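Local coordinates for tyrosine-protein phosphatase non-receptor type 18 (Homo sapiens, PDB 2OC3) that removes phosphate from phosphotyrosine in proteins, with autophosphorylated tyrosine kinases among its substrates, through the classical phosphatase catalytic domain modelled here, at residues A[31-36]-A[283-288]; A[79-84]-A[182-187]; A[190-195]-A[219-224]. All coordinates share one frame; numbering follows the deposited sequence.

Interaction 1: A[31-36]-A[283-288]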
ATOM      1  N   ALA A  31     -19.472  -6.792  11.868  1.00 23.07           N
ATOM      2  CA  ALA A  31     -20.085  -5.481  11.605  1.00 23.35           C
ATOM      3  C   ALA A  31     -19.871  -4.542  12.786  1.00 20.64           C
ATOM      4  O   ALA A  31     -19.438  -3.391  12.620  1.00 17.99           O
ATOM      5  CB  ALA A  31     -21.574  -5.633  11.320  1.00 22.08           C
ATOM      6  N   GLY A  32     -20.172  -5.023  13.987  1.00 22.66           N
ATOM      7  CA  GLY A  32     -19.945  -4.263  15.211  1.00 17.59           C
ATOM      8  C   GLY A  32     -18.490  -3.917  15.454  1.00 20.08           C
ATOM      9  O   GLY A  32     -18.156  -2.807  15.850  1.00 19.67           O
ATOM     10  N   GLU A  33     -17.614  -4.880  15.200  1.00 19.42           N
ATOM     11  CA  GLU A  33     -16.194  -4.683  15.371  1.00 12.69           C
ATOM     12  C   GLU A  33     -15.683  -3.602  14.415  1.00 11.28           C
ATOM     13  O   GLU A  33     -14.898  -2.753  14.838  1.00 13.98           O
ATOM     14  CB  GLU A  33     -15.466  -6.000  15.104  1.00 19.74           C
ATOM     15  CG  GLU A  33     -14.161  -6.097  15.716  1.00 25.61           C
ATOM     16  CD  GLU A  33     -13.617  -7.511  15.656  1.00 34.59           C
ATOM     17  OE1 GLU A  33     -14.139  -8.425  16.328  1.00 32.09           O
ATOM     18  OE2 GLU A  33     -12.650  -7.698  14.924  1.00 21.16           O
ATOM     19  N   PHE A  34     -16.104  -3.654  13.146  1.00 13.69           N
ATOM     20  CA  PHE A  34     -15.690  -2.595  12.207  1.00 13.55           C
ATOM     21  C   PHE A  34     -16.289  -1.242  12.607  1.00 14.06           C
ATOM     22  O   PHE A  34     -15.631  -0.199  12.474  1.00 11.11           O
ATOM     23  CB  PHE A  34     -15.987  -2.914  10.743  1.00 14.20           C
ATOM     24  CG  PHE A  34     -15.270  -1.979   9.781  1.00 12.66           C
ATOM     25  CD1 PHE A  34     -13.894  -1.956   9.764  1.00 15.85           C
ATOM     26  CD2 PHE A  34     -15.956  -1.101   8.990  1.00 22.26           C
ATOM     27  CE1 PHE A  34     -13.194  -1.077   8.934  1.00 18.78           C
ATOM     28  CE2 PHE A  34     -15.249  -0.193   8.154  1.00 12.03           C
ATOM     29  CZ  PHE A  34     -13.897  -0.223   8.126  1.00 16.83           C
ATOM     30  N   SER A  35     -17.519  -1.244  13.119  1.00 12.36           N
ATOM     31  CA  SER A  35     -18.110   0.023  13.541  1.00 11.42           C
ATOM     32  C   SER A  35     -17.275   0.586  14.697  1.00 10.30           C
ATOM     33  O   SER A  35     -17.020   1.808  14.761  1.00 12.19           O
ATOM     34  CB  SER A  35     -19.568  -0.201  13.936  1.00 14.38           C
ATOM     35  OG  SER A  35     -20.159   0.994  14.392  1.00 13.94           O
ATOM     36  N   ASP A  36     -16.763  -0.279  15.581  1.00 11.26           N
ATOM     37  CA  ASP A  36     -15.908   0.165  16.678  1.00 10.81           C
ATOM     38  C   ASP A  36     -14.566   0.709  16.180  1.00 10.48           C
ATOM     39  O   ASP A  36     -14.027   1.672  16.723  1.00 13.61           O
ATOM     40  CB  ASP A  36     -15.676  -0.970  17.682  1.00 14.33           C
ATOM     41  CG  ASP A  36     -16.918  -1.304  18.497  1.00 29.86           C
ATOM     42  OD1 ASP A  36     -17.867  -0.477  18.570  1.00 26.86           O
ATOM     43  OD2 ASP A  36     -16.937  -2.418  19.064  1.00 26.15           O
ATOM     44  N   GLU A 283     -16.911  -4.553   4.258  1.00 13.48           N
ATOM     45  CA  GLU A 283     -16.650  -5.689   3.381  1.00 11.03           C
ATOM     46  C   GLU A 283     -15.134  -5.980   3.293  1.00 10.82           C
ATOM     47  O   GLU A 283     -14.725  -7.142   3.280  1.00 11.78           O
ATOM     48  CB  GLU A 283     -17.245  -5.454   2.001  1.00 14.32           C
ATOM     49  N   GLN A 284     -14.319  -4.934   3.270  1.00 11.56           N
ATOM     50  CA  GLN A 284     -12.874  -5.127   3.309  1.00 11.36           C
ATOM     51  C   GLN A 284     -12.435  -5.765   4.608  1.00 11.56           C
ATOM     52  O   GLN A 284     -11.558  -6.625   4.604  1.00  9.87           O
ATOM     53  CB  GLN A 284     -12.140  -3.817   3.085  1.00 10.26           C
ATOM     54  CG  GLN A 284     -12.227  -3.344   1.642  1.00 11.84           C
ATOM     55  CD  GLN A 284     -11.797  -1.885   1.418  1.00 12.12           C
ATOM     56  OE1 GLN A 284     -11.482  -1.181   2.383  1.00 12.92           O
ATOM     57  NE2 GLN A 284     -11.835  -1.413   0.162  1.00 12.81           N
ATOM     58  N   TYR A 285     -13.005  -5.332   5.733  1.00 10.13           N
ATOM     59  CA  TYR A 285     -12.653  -5.884   7.038  1.00 10.80           C
ATOM     60  C   TYR A 285     -13.041  -7.361   7.119  1.00 10.08           C
ATOM     61  O   TYR A 285     -12.284  -8.171   7.611  1.00 11.30           O
ATOM     62  CB  TYR A 285     -13.328  -5.079   8.169  1.00 10.06           C
ATOM     63  CG  TYR A 285     -12.854  -5.395   9.568  1.00 10.57           C
ATOM     64  CD1 TYR A 285     -11.596  -4.974   9.999  1.00 11.94           C
ATOM     65  CD2 TYR A 285     -13.659  -6.089  10.479  1.00 11.30           C
ATOM     66  CE1 TYR A 285     -11.130  -5.246  11.257  1.00 14.77           C
ATOM     67  CE2 TYR A 285     -13.211  -6.329  11.773  1.00 13.48           C
ATOM     68  CZ  TYR A 285     -11.926  -5.911  12.146  1.00 18.48           C
ATOM     69  OH  TYR A 285     -11.440  -6.128  13.415  1.00 20.70           O
ATOM     70  N   ARG A 286     -14.215  -7.707   6.593  1.00 11.63           N
ATOM     71  CA  ARG A 286     -14.639  -9.116   6.565  1.00 12.17           C
ATOM     72  C   ARG A 286     -13.682  -9.928   5.668  1.00 12.88           C
ATOM     73  O   ARG A 286     -13.290 -11.051   6.032  1.00 13.93           O
ATOM     74  CB  ARG A 286     -16.077  -9.250   6.075  1.00 16.11           C
ATOM     75  CG  ARG A 286     -17.151  -8.804   7.033  1.00 25.98           C
ATOM     76  CD  ARG A 286     -18.571  -9.053   6.433  1.00 25.73           C
ATOM     77  NE  ARG A 286     -19.623  -8.574   7.342  1.00 26.99           N
ATOM     78  CZ  ARG A 286     -20.027  -9.220   8.433  1.00 38.25           C
ATOM     79  NH1 ARG A 286     -19.495 -10.396   8.760  1.00 31.19           N
ATOM     80  NH2 ARG A 286     -20.978  -8.690   9.204  1.00 47.65           N
ATOM     81  N   PHE A 287     -13.326  -9.382   4.498  1.00 11.10           N
ATOM     82  CA  PHE A 287     -12.372 -10.039   3.579  1.00 10.81           C
ATOM     83  C   PHE A 287     -11.017 -10.285   4.262  1.00 12.71           C
ATOM     84  O   PHE A 287     -10.390 -11.369   4.113  1.00 12.59           O
ATOM     85  CB  PHE A 287     -12.207  -9.195   2.348  1.00 11.13           C
ATOM     86  CG  PHE A 287     -11.299  -9.783   1.293  1.00 11.81           C
ATOM     87  CD1 PHE A 287     -11.631 -10.952   0.636  1.00 14.19           C
ATOM     88  CD2 PHE A 287     -10.178  -9.094   0.870  1.00 12.53           C
ATOM     89  CE1 PHE A 287     -10.812 -11.431  -0.367  1.00 12.31           C
ATOM     90  CE2 PHE A 287      -9.378  -9.584  -0.150  1.00 14.11           C
ATOM     91  CZ  PHE A 287      -9.704 -10.752  -0.747  1.00 13.63           C
ATOM     92  N   LEU A 288     -10.557  -9.297   5.030  1.00 12.31           N
ATOM     93  CA  LEU A 288      -9.330  -9.425   5.775  1.00 11.49           C
ATOM     94  C   LEU A 288      -9.453 -10.563   6.803  1.00 11.86           C
ATOM     95  O   LEU A 288      -8.536 -11.391   6.943  1.00 13.90           O
ATOM     96  CB  LEU A 288      -9.039  -8.053   6.430  1.00 14.22           C
ATOM     97  CG  LEU A 288      -7.857  -7.965   7.370  1.00 14.78           C
ATOM     98  CD1 LEU A 288      -6.504  -8.213   6.615  1.00 14.30           C
ATOM     99  CD2 LEU A 288      -7.885  -6.592   8.066  1.00 16.32           C
TER
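Y285 meets both E33 and F34 where helix 282-296, the last of the protein-tyrosine phosphatase domain, crosses helix 29-47 near its start. The two short helical segments lie 9.8 Å apart at closest approach, their directions 116° apart. Y285 carries most of the contact. With its CG anti to the backbone N (chi1 -170°), the ring reaches over to the other helix. The root of the side chain packs on the phenylalanine, F34 CD1 lying 3.6 Å from Y285 CB. The two rings form an oblique pair, 35° between planes and 5.4 Å between centroids. At the far end of the tyrosine, the E33 carboxylate stands nearly perpendicular to the ring, and E33 OE2 lies in the ring plane, accepting a very short hydrogen bond of 2.5 Å from Y285 OH. A phenylalanine in place of Y285 would probably keep the ring packing but leave the E33 carboxylate without this hydroxyl, though Y289 OH also bonds E33 OE2. One residue on, R286 runs out extended along the flank; the main charge partner of its guanidinium is E282 of its own helix, and R286 NH2 comes to 3.8 Å from A31 CB.

Interaction 2: A[79-84]-A[182-187]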
ATOM      1  N   LEU A  79      10.043  13.621   1.060  1.00 10.97           N
ATOM      2  CA  LEU A  79      11.012  13.389  -0.027  1.00  7.31           C
ATOM      3  C   LEU A  79      12.172  14.384   0.108  1.00 12.32           C
ATOM      4  O   LEU A  79      11.969  15.583   0.412  1.00 13.94           O
ATOM      5  CB  LEU A  79      10.338  13.534  -1.389  1.00  9.03           C
ATOM      6  CG  LEU A  79       9.204  12.514  -1.644  1.00  7.27           C
ATOM      7  CD1 LEU A  79       8.488  12.796  -2.976  1.00  8.76           C
ATOM      8  CD2 LEU A  79       9.724  11.058  -1.552  1.00 12.12           C
ATOM      9  N   SER A  80      13.379  13.916  -0.144  1.00 11.42           N
ATOM     10  CA  SER A  80      14.544  14.747  -0.182  1.00 13.29           C
ATOM     11  C   SER A  80      15.288  14.573  -1.497  1.00 13.25           C
ATOM     12  O   SER A  80      16.155  15.380  -1.828  1.00 13.34           O
ATOM     13  CB  SER A  80      15.474  14.433   0.974  1.00 12.42           C
ATOM     14  OG  SER A  80      16.099  13.165   0.878  1.00 15.32           O
ATOM     15  N   LEU A  81      14.983  13.522  -2.264  1.00 11.62           N
ATOM     16  CA  LEU A  81      15.711  13.300  -3.485  1.00  9.75           C
ATOM     17  C   LEU A  81      15.421  14.451  -4.448  1.00 11.57           C
ATOM     18  O   LEU A  81      14.266  14.859  -4.679  1.00 11.82           O
ATOM     19  CB  LEU A  81      15.342  11.917  -4.068  1.00 11.81           C
ATOM     20  CG  LEU A  81      16.121  11.457  -5.307  1.00 13.31           C
ATOM     21  CD1 LEU A  81      17.570  11.123  -4.919  1.00 20.41           C
ATOM     22  CD2 LEU A  81      15.466  10.271  -6.001  1.00 12.28           C
ATOM     23  N   LEU A  82      16.492  15.011  -4.996  1.00 13.42           N
ATOM     24  CA  LEU A  82      16.420  16.153  -5.899  1.00 14.44           C
ATOM     25  C   LEU A  82      16.021  17.434  -5.198  1.00 14.66           C
ATOM     26  O   LEU A  82      15.626  18.359  -5.852  1.00 14.02           O
ATOM     27  CB  LEU A  82      15.512  15.874  -7.120  1.00 14.37           C
ATOM     28  CG  LEU A  82      15.939  14.721  -8.070  1.00 15.35           C
ATOM     29  CD1 LEU A  82      14.894  14.450  -9.144  1.00 19.71           C
ATOM     30  CD2 LEU A  82      17.281  15.022  -8.708  1.00 15.72           C
ATOM     31  N   GLN A  83      16.142  17.495  -3.869  1.00 15.78           N
ATOM     32  CA  GLN A  83      15.798  18.748  -3.168  1.00 18.94           C
ATOM     33  C   GLN A  83      16.671  19.893  -3.659  1.00 16.63           C
ATOM     34  O   GLN A  83      16.161  21.018  -3.818  1.00 19.06           O
ATOM     35  CB  GLN A  83      15.930  18.607  -1.652  1.00 27.49           C
ATOM     36  CG  GLN A  83      17.326  18.293  -1.143  1.00 36.43           C
ATOM     37  N   GLU A  84      17.966  19.611  -3.886  1.00 19.67           N
ATOM     38  CA  GLU A  84      18.941  20.627  -4.376  1.00 20.50           C
ATOM     39  C   GLU A  84      18.566  21.198  -5.745  1.00 23.34           C
ATOM     40  O   GLU A  84      19.002  22.287  -6.116  1.00 22.27           O
ATOM     41  CB  GLU A  84      20.374  20.054  -4.431  1.00 26.72           C
ATOM     42  CG  GLU A  84      20.624  19.094  -5.606  1.00 38.31           C
ATOM     43  N   VAL A 182      14.850   0.427 -13.747  1.00  7.87           N
ATOM     44  CA  VAL A 182      14.635   1.857 -13.457  1.00  7.31           C
ATOM     45  C   VAL A 182      16.036   2.490 -13.447  1.00  9.38           C
ATOM     46  O   VAL A 182      16.924   2.056 -12.695  1.00  8.25           O
ATOM     47  CB  VAL A 182      13.953   2.057 -12.117  1.00  9.46           C
ATOM     48  CG1 VAL A 182      13.787   3.528 -11.859  1.00 12.56           C
ATOM     49  CG2 VAL A 182      12.632   1.282 -12.089  1.00 12.16           C
ATOM     50  N   THR A 183      16.247   3.499 -14.295  1.00  8.30           N
ATOM     51  CA  THR A 183      17.536   4.159 -14.460  1.00  8.67           C
ATOM     52  C   THR A 183      17.416   5.618 -14.067  1.00  7.26           C
ATOM     53  O   THR A 183      16.526   6.323 -14.565  1.00 10.32           O
ATOM     54  CB  THR A 183      18.099   3.984 -15.875  1.00 10.54           C
ATOM     55  OG1 THR A 183      18.225   2.571 -16.121  1.00  9.42           O
ATOM     56  CG2 THR A 183      19.452   4.684 -16.017  1.00 11.62           C
ATOM     57  N   PHE A 184      18.316   6.047 -13.202  1.00  9.10           N
ATOM     58  CA  PHE A 184      18.338   7.440 -12.680  1.00  7.66           C
ATOM     59  C   PHE A 184      19.797   7.787 -12.408  1.00 10.30           C
ATOM     60  O   PHE A 184      20.481   7.046 -11.677  1.00  9.88           O
ATOM     61  CB  PHE A 184      17.530   7.482 -11.377  1.00 11.24           C
ATOM     62  CG  PHE A 184      17.627   8.791 -10.610  1.00 11.76           C
ATOM     63  CD1 PHE A 184      16.960   9.906 -11.071  1.00 14.90           C
ATOM     64  CD2 PHE A 184      18.405   8.900  -9.474  1.00 14.21           C
ATOM     65  CE1 PHE A 184      17.022  11.107 -10.368  1.00 16.22           C
ATOM     66  CE2 PHE A 184      18.489  10.101  -8.770  1.00 19.40           C
ATOM     67  CZ  PHE A 184      17.785  11.196  -9.223  1.00 16.99           C
ATOM     68  N   GLN A 185      20.267   8.930 -12.931  1.00 11.69           N
ATOM     69  CA  GLN A 185      21.622   9.448 -12.598  1.00 14.36           C
ATOM     70  C   GLN A 185      22.688   8.359 -12.753  1.00 14.97           C
ATOM     71  O   GLN A 185      23.544   8.168 -11.892  1.00 17.56           O
ATOM     72  CB  GLN A 185      21.683  10.043 -11.189  1.00 19.70           C
ATOM     73  CG  GLN A 185      20.873  11.312 -11.068  1.00 17.48           C
ATOM     74  CD  GLN A 185      20.999  12.027  -9.732  1.00 24.42           C
ATOM     75  OE1 GLN A 185      21.383  11.442  -8.708  1.00 28.28           O
ATOM     76  NE2 GLN A 185      20.623  13.303  -9.731  1.00 32.57           N
ATOM     77  N   LYS A 186      22.590   7.662 -13.869  1.00 10.71           N
ATOM     78  CA  LYS A 186      23.636   6.699 -14.334  1.00 10.59           C
ATOM     79  C   LYS A 186      23.705   5.362 -13.570  1.00 10.35           C
ATOM     80  O   LYS A 186      24.626   4.562 -13.798  1.00 13.71           O
ATOM     81  CB  LYS A 186      25.000   7.381 -14.476  1.00 17.40           C
ATOM     82  CG  LYS A 186      24.907   8.662 -15.352  1.00 19.78           C
ATOM     83  CD  LYS A 186      26.242   9.351 -15.525  1.00 31.55           C
ATOM     84  CE  LYS A 186      26.041  10.699 -16.225  1.00 32.73           C
ATOM     85  NZ  LYS A 186      27.323  11.346 -16.626  1.00 35.13           N
ATOM     86  N   GLU A 187      22.683   5.104 -12.739  1.00  8.80           N
ATOM     87  CA  GLU A 187      22.476   3.855 -11.997  1.00 10.57           C
ATOM     88  C   GLU A 187      21.198   3.183 -12.472  1.00  9.99           C
ATOM     89  O   GLU A 187      20.196   3.867 -12.728  1.00  8.87           O
ATOM     90  CB  GLU A 187      22.391   4.123 -10.482  1.00  8.65           C
ATOM     91  CG  GLU A 187      22.122   2.927  -9.644  1.00 11.45           C
ATOM     92  CD  GLU A 187      22.276   3.206  -8.138  1.00 17.28           C
ATOM     93  OE1 GLU A 187      23.188   3.959  -7.768  1.00 24.78           O
ATOM     94  OE2 GLU A 187      21.487   2.694  -7.334  1.00 14.88           O
TER
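This is a small apolar contact at the periphery of the phosphatase domain, where L81 and L82, in the loop between strands 76-78 and 90-91, meet F184 at the end of strand 175-184. Both partners sit on turns: a type II turn runs from S80 to Q83 with the two leucines at its corner positions, and a type I' turn from F184 to E187 makes the hairpin into strand 187-196. The leucines face the phenylalanine head-on. A chi1 of 171° swings the F184 ring away from its own backbone N and out toward the loop with CZ in front. L82 CD2 comes up to the ring's edge, in its plane, 3.9 Å from F184 CZ. L81 approaches obliquely, its CD2 4.1 Å from the same F184 CZ, while its CD1 touches CE2. Beside them Q185 runs alongside L82, the two chains pointing opposite ways, which brings Q185 NE2 to 3.9 Å from L82 CD2; its own CG lies over one face of the F184 ring, toward the rim. Helix 116-125 contributes W124, which touches both L81 and F184, and F161 stacks on the F184 ring. No hydrogen bond joins the two segments; leucine methyls packed round the CZ end of the ring hold by dispersion and by keeping L82 and F184, both buried, from water.

Interaction 3: A[190-195]-A[219-224]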
ATOM      1  N   SER A 190      16.737  -2.970 -10.472  1.00  7.87           N
ATOM      2  CA  SER A 190      15.569  -3.785 -10.700  1.00  7.49           C
ATOM      3  C   SER A 190      14.480  -3.425  -9.688  1.00  7.02           C
ATOM      4  O   SER A 190      14.693  -3.448  -8.485  1.00  9.97           O
ATOM      5  CB  SER A 190      15.886  -5.270 -10.563  1.00 11.64           C
ATOM      6  OG  SER A 190      16.771  -5.687 -11.580  1.00  9.15           O
ATOM      7  N   VAL A 191      13.282  -3.214 -10.221  1.00  7.56           N
ATOM      8  CA  VAL A 191      12.085  -2.999  -9.387  1.00  8.36           C
ATOM      9  C   VAL A 191      11.011  -3.937  -9.925  1.00  7.95           C
ATOM     10  O   VAL A 191      10.758  -3.977 -11.138  1.00  9.31           O
ATOM     11  CB  VAL A 191      11.592  -1.554  -9.407  1.00  9.57           C
ATOM     12  CG1 VAL A 191      10.288  -1.414  -8.598  1.00 11.01           C
ATOM     13  CG2 VAL A 191      12.702  -0.629  -8.814  1.00 12.96           C
ATOM     14  N   TYR A 192      10.454  -4.746  -9.039  1.00  6.89           N
ATOM     15  CA  TYR A 192       9.333  -5.611  -9.371  1.00  7.08           C
ATOM     16  C   TYR A 192       8.034  -4.950  -9.011  1.00  8.99           C
ATOM     17  O   TYR A 192       7.932  -4.400  -7.898  1.00  8.89           O
ATOM     18  CB  TYR A 192       9.463  -6.934  -8.623  1.00  6.76           C
ATOM     19  CG  TYR A 192      10.646  -7.784  -9.113  1.00  6.70           C
ATOM     20  CD1 TYR A 192      10.490  -8.615 -10.205  1.00  7.63           C
ATOM     21  CD2 TYR A 192      11.885  -7.730  -8.517  1.00  9.11           C
ATOM     22  CE1 TYR A 192      11.547  -9.387 -10.704  1.00  7.98           C
ATOM     23  CE2 TYR A 192      12.987  -8.507  -9.010  1.00  7.97           C
ATOM     24  CZ  TYR A 192      12.775  -9.338 -10.100  1.00 10.29           C
ATOM     25  OH  TYR A 192      13.824 -10.118 -10.611  1.00 12.39           O
ATOM     26  N   GLN A 193       7.058  -5.028  -9.908  1.00  6.30           N
ATOM     27  CA  GLN A 193       5.706  -4.508  -9.648  1.00  6.42           C
ATOM     28  C   GLN A 193       4.684  -5.609  -9.785  1.00  9.20           C
ATOM     29  O   GLN A 193       4.618  -6.290 -10.827  1.00  7.60           O
ATOM     30  CB  GLN A 193       5.371  -3.405 -10.632  1.00  7.36           C
ATOM     31  CG  GLN A 193       3.998  -2.733 -10.412  1.00  6.78           C
ATOM     32  CD  GLN A 193       3.246  -2.429 -11.686  1.00 11.36           C
ATOM     33  OE1 GLN A 193       3.548  -2.988 -12.734  1.00 13.06           O
ATOM     34  NE2 GLN A 193       2.290  -1.502 -11.621  1.00  8.53           N
ATOM     35  N   LEU A 194       3.918  -5.817  -8.727  1.00  6.29           N
ATOM     36  CA  LEU A 194       2.839  -6.747  -8.747  1.00  4.51           C
ATOM     37  C   LEU A 194       1.554  -5.972  -8.849  1.00  6.39           C
ATOM     38  O   LEU A 194       1.383  -5.026  -8.095  1.00  6.57           O
ATOM     39  CB  LEU A 194       2.833  -7.589  -7.501  1.00  7.39           C
ATOM     40  CG  LEU A 194       3.928  -8.649  -7.363  1.00  7.13           C
ATOM     41  CD1 LEU A 194       4.339  -8.931  -5.885  1.00 10.06           C
ATOM     42  CD2 LEU A 194       3.502  -9.918  -8.053  1.00 10.57           C
ATOM     43  N   GLN A 195       0.672  -6.341  -9.773  1.00  7.47           N
ATOM     44  CA  GLN A 195      -0.570  -5.608  -9.982  1.00  6.17           C
ATOM     45  C   GLN A 195      -1.728  -6.570  -9.868  1.00  6.72           C
ATOM     46  O   GLN A 195      -1.768  -7.585 -10.541  1.00  6.20           O
ATOM     47  CB  GLN A 195      -0.610  -4.919 -11.353  1.00  6.54           C
ATOM     48  CG  GLN A 195      -1.854  -3.997 -11.461  1.00  8.92           C
ATOM     49  CD  GLN A 195      -2.066  -3.371 -12.812  1.00  9.04           C
ATOM     50  OE1 GLN A 195      -1.273  -3.562 -13.746  1.00  9.17           O
ATOM     51  NE2 GLN A 195      -3.163  -2.604 -12.928  1.00 10.23           N
ATOM     52  N   ARG A 219       6.939 -11.094  -0.996  1.00  7.70           N
ATOM     53  CA  ARG A 219       7.905 -11.393   0.052  1.00 11.19           C
ATOM     54  C   ARG A 219       9.094 -12.175  -0.465  1.00 13.49           C
ATOM     55  O   ARG A 219      10.217 -11.975   0.022  1.00 13.18           O
ATOM     56  CB  ARG A 219       7.224 -12.109   1.210  1.00 12.38           C
ATOM     57  CG  ARG A 219       6.520 -11.120   2.157  1.00 11.00           C
ATOM     58  CD  ARG A 219       7.537 -10.438   3.005  1.00 11.44           C
ATOM     59  NE  ARG A 219       7.000  -9.273   3.681  1.00 13.29           N
ATOM     60  CZ  ARG A 219       7.742  -8.320   4.215  1.00 16.64           C
ATOM     61  NH1 ARG A 219       9.074  -8.354   4.133  1.00 15.75           N
ATOM     62  NH2 ARG A 219       7.137  -7.288   4.812  1.00 15.36           N
ATOM     63  N   ARG A 220       8.880 -13.051  -1.440  1.00 10.54           N
ATOM     64  CA  ARG A 220      10.042 -13.736  -2.023  1.00 12.58           C
ATOM     65  C   ARG A 220      10.944 -12.734  -2.731  1.00 14.05           C
ATOM     66  O   ARG A 220      12.170 -12.821  -2.646  1.00 16.91           O
ATOM     67  CB  ARG A 220       9.611 -14.809  -3.019  1.00 12.55           C
ATOM     68  CG  ARG A 220       8.995 -16.042  -2.389  1.00 14.43           C
ATOM     69  CD  ARG A 220       8.756 -17.180  -3.344  1.00 13.96           C
ATOM     70  NE  ARG A 220       7.628 -16.909  -4.221  1.00 18.07           N
ATOM     71  CZ  ARG A 220       6.370 -17.302  -3.995  1.00 14.32           C
ATOM     72  NH1 ARG A 220       6.045 -18.001  -2.915  1.00 18.01           N
ATOM     73  NH2 ARG A 220       5.443 -17.026  -4.857  1.00 19.00           N
ATOM     74  N   LEU A 221      10.341 -11.791  -3.471  1.00 11.79           N
ATOM     75  CA  LEU A 221      11.118 -10.809  -4.231  1.00 10.86           C
ATOM     76  C   LEU A 221      11.814  -9.807  -3.327  1.00 12.92           C
ATOM     77  O   LEU A 221      12.908  -9.325  -3.651  1.00 15.30           O
ATOM     78  CB  LEU A 221      10.225 -10.065  -5.218  1.00 10.58           C
ATOM     79  CG  LEU A 221       9.602 -10.937  -6.291  1.00 11.76           C
ATOM     80  CD1 LEU A 221       8.432 -10.234  -6.966  1.00 11.58           C
ATOM     81  CD2 LEU A 221      10.654 -11.385  -7.349  1.00 11.43           C
ATOM     82  N   GLN A 222      11.166  -9.461  -2.220  1.00 11.07           N
ATOM     83  CA  GLN A 222      11.707  -8.515  -1.240  1.00 12.86           C
ATOM     84  C   GLN A 222      12.959  -9.069  -0.553  1.00 15.67           C
ATOM     85  O   GLN A 222      13.919  -8.319  -0.321  1.00 22.23           O
ATOM     86  CB  GLN A 222      10.641  -8.227  -0.177  1.00 15.18           C
ATOM     87  CG  GLN A 222      11.089  -7.412   1.059  1.00 15.88           C
ATOM     88  CD  GLN A 222      11.488  -6.003   0.735  1.00 18.94           C
ATOM     89  OE1 GLN A 222      11.143  -5.462  -0.316  1.00 16.29           O
ATOM     90  NE2 GLN A 222      12.251  -5.391   1.651  1.00 23.30           N
ATOM     91  N   GLY A 223      12.905 -10.358  -0.215  1.00 16.66           N
ATOM     92  CA  GLY A 223      13.997 -11.007   0.513  1.00 21.06           C
ATOM     93  C   GLY A 223      14.248 -10.386   1.866  1.00 22.23           C
ATOM     94  O   GLY A 223      13.357  -9.850   2.514  1.00 19.90           O
ATOM     95  N   SER A 224      15.492 -10.496   2.323  1.00 27.40           N
ATOM     96  CA  SER A 224      15.897  -9.916   3.592  1.00 24.02           C
ATOM     97  C   SER A 224      16.146  -8.422   3.400  1.00 28.78           C
ATOM     98  O   SER A 224      16.163  -7.920   2.274  1.00 42.64           O
ATOM     99  CB  SER A 224      17.163 -10.648   4.119  1.00 26.50           C
TER
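The ring of Y192 has L221 CD2 over one face, almost exactly above the centre: the methyl is 3.8 Å from the centroid and only 1° off the ring normal, a textbook CH-pi contact. It joins strand 187-196, in the middle of the large mixed sheet of the protein-tyrosine phosphatase fold, to the last turn of helix 209-222, which lies against that sheet. All six ring carbons are nearly equidistant from the methyl, as its central position demands. The two side chains cross at about a right angle. The first torsion of Y192 puts the ring beside its own backbone N, and chi2 near -85° turns the ring's face to the leucine. The other branch of L221 works closer to the strand, with CD1 resting 3.8 Å from Y192 CB and also touching CG, so the two methyls divide the tyrosine between its root and its ring. Two residues along, on the same side of the strand, L194 also points to the helix, where it packs on M214 and A218. Strands on either side complete the seat of L221, which touches L177 of strand 175-184 and V130 of strand 130-133. Just past L221 the helix ends, G223 leaving it with positive phi. Between the two segments the remaining touch is a looser one: L194 CD1 lies 4.4 Å from L221 CD1.

Overall arrangement
From the N terminus, the chain first passes residues 31-36 on helix 29-47, whose partner comes only with the final helix, so interaction 1 closes a loop of 246 residues around nearly the whole catalytic domain. The other two are nested inside it, one after the other. Interaction 2 closes first, joining the loop after strand 76-78 to the end of strand 175-184; interaction 3 then spans 23 residues, from strand 187-196 to helix 209-222. These two use neighbouring strands of one sheet, 175-184 and 187-196, and touch directly, V182 CG2 lying 3.8 Å from V191 CG2. Interaction 1 stands apart across the chain's centre, its own centre about 41 Å from that of interaction 2.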